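Local coordinates for protein putative hydrolase (Agrobacterium vitis, PDB 3LLC) that is a putative alpha/beta hydrolase, probably an esterase or thioesterase that cleaves acyl groups from acylated proteins and acyl glucuronides, at residues T51-K54 against A55-D59. Sequence-based numbering, arbitrary orientation.
Sequences TGTK and ALEMD
Leu56 lies back over the N-terminal end of its own helix, where its backbone N meets Gly52 O at 3.0 Å and its side chain covers the carbonyls of Thr51 and Gly52. This is the N-terminal start of helix 53-65, the crossover helix between strands 39-43 and 68-72 in a beta-alpha-beta unit of the alpha/beta hydrolase fold. Gly52 sits at the N-cap. The bond its carbonyl accepts opens the helix and is close to straight, with an N-H...O angle of 165°. One step on, Glu57 N reaches Thr53 O at 3.0 Å, and Met58 N does the same with Lys54 O, also at 3.0 Å. In Leu56, CG stands beside the backbone N (chi1 -71°), which swings the branch back toward the preceding loop and brings CD1 to 3.4 Å from Thr51 O.

Lys54 and Ala55 adjoin along the chain, and both side chains touch Trp42 of strand 39-43. Ala55 CB, on the buried side of the turn, is 3.6 Å from Gly52 O. Lys54 touches the following residues through CB, 3.2 Å from Ala55 N; beyond it the chain leads away from 55-59, bending at chi3 and chi4, and its NZ is hydrogen-bonded to the carbonyl of Arg248, near but not touching a probable Ser-His-Asp triad (Ser114, His247, Asp217). Glu57 belongs to the flank facing helix 252-266: its side chain packs on Ile255 and Met258, and OE1 forms a salt bridge with Arg259. Before bending off at chi2 (-73°), the glutamate chain passes Thr53, with CG 3.3 Å from Thr53 O.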
loop_
_atom_site.group_PDB
_atom_site.type_symbol
_atom_site.label_atom_id
_atom_site.label_comp_id
_atom_site.label_asym_id
_atom_site.label_seq_id
_atom_site.Cartn_x
_atom_site.Cartn_y
_atom_site.Cartn_z
ATOM N N THR A 51 6.909 3.639 -11.013
ATOM C CA THR A 51 7.063 3.224 -12.408
ATOM C C THR A 51 7.021 1.668 -12.572
ATOM O O THR A 51 7.219 1.154 -13.661
ATOM C CB THR A 51 8.389 3.750 -13.017
ATOM O OG1 THR A 51 9.495 3.117 -12.360
ATOM C CG2 THR A 51 8.494 5.261 -12.885
ATOM N N GLY A 52 6.767 0.937 -11.494
ATOM C CA GLY A 52 6.638 -0.524 -11.530
ATOM C C GLY A 52 5.495 -1.055 -12.395
ATOM O O GLY A 52 4.514 -0.342 -12.680
ATOM N N THR A 53 5.614 -2.313 -12.819
ATOM C CA THR A 53 4.633 -2.923 -13.740
ATOM C C THR A 53 3.190 -2.831 -13.281
ATOM O O THR A 53 2.329 -2.427 -14.065
ATOM C CB THR A 53 4.954 -4.418 -13.963
ATOM O OG1 THR A 53 6.250 -4.483 -14.550
ATOM C CG2 THR A 53 3.940 -5.080 -14.902
ATOM N N LYS A 54 2.928 -3.225 -12.043
ATOM C CA LYS A 54 1.526 -3.242 -11.523
ATOM C C LYS A 54 0.934 -1.815 -11.469
ATOM O O LYS A 54 -0.235 -1.605 -11.861
ATOM C CB LYS A 54 1.423 -3.927 -10.173
ATOM C CG LYS A 54 1.582 -5.464 -10.193
ATOM C CD LYS A 54 1.313 -6.081 -8.807
ATOM C CE LYS A 54 2.273 -5.687 -7.680
ATOM N NZ LYS A 54 3.683 -6.261 -7.917
ATOM N N ALA A 55 1.744 -0.858 -11.026
ATOM C CA ALA A 55 1.343 0.561 -10.972
ATOM C C ALA A 55 0.985 1.099 -12.347
ATOM O O ALA A 55 -0.064 1.765 -12.513
ATOM C CB ALA A 55 2.426 1.442 -10.303
ATOM N N LEU A 56 1.837 0.806 -13.351
ATOM C CA LEU A 56 1.590 1.259 -14.712
ATOM C C LEU A 56 0.317 0.637 -15.300
ATOM O O LEU A 56 -0.393 1.301 -16.090
ATOM C CB LEU A 56 2.786 0.951 -15.650
ATOM C CG LEU A 56 4.072 1.769 -15.462
ATOM C CD1 LEU A 56 5.205 1.236 -16.423
ATOM C CD2 LEU A 56 3.828 3.266 -15.694
ATOM N N GLU A 57 0.061 -0.636 -14.951
ATOM C CA GLU A 57 -1.139 -1.337 -15.402
ATOM C C GLU A 57 -2.415 -0.728 -14.816
ATOM O O GLU A 57 -3.425 -0.600 -15.542
ATOM C CB GLU A 57 -1.068 -2.845 -15.111
ATOM C CG GLU A 57 -0.061 -3.571 -16.047
ATOM C CD GLU A 57 -0.514 -3.750 -17.482
ATOM O OE1 GLU A 57 -1.715 -3.599 -17.823
ATOM O OE2 GLU A 57 0.348 -4.102 -18.311
HETATM N N MSE A 58 -2.358 -0.372 -13.543
HETATM C CA MSE A 58 -3.502 0.328 -12.863
HETATM C C MSE A 58 -3.794 1.627 -13.616
HETATM O O MSE A 58 -4.919 1.875 -13.989
HETATM C CB MSE A 58 -3.199 0.657 -11.402
HETATM C CG MSE A 58 -4.423 1.212 -10.610
HETATM SE SE MSE A 58 -4.007 2.292 -9.116
HETATM C CE MSE A 58 -3.351 3.806 -10.146
ATOM N N ASP A 59 -2.774 2.448 -13.838
ATOM C CA ASP A 59 -2.923 3.679 -14.624
ATOM C C ASP A 59 -3.504 3.461 -16.036
ATOM O O ASP A 59 -4.381 4.231 -16.475
ATOM C CB ASP A 59 -1.596 4.413 -14.728
ATOM C CG ASP A 59 -1.692 5.665 -15.612
ATOM O OD1 ASP A 59 -2.199 6.703 -15.131
ATOM O OD2 ASP A 59 -1.282 5.605 -16.787
#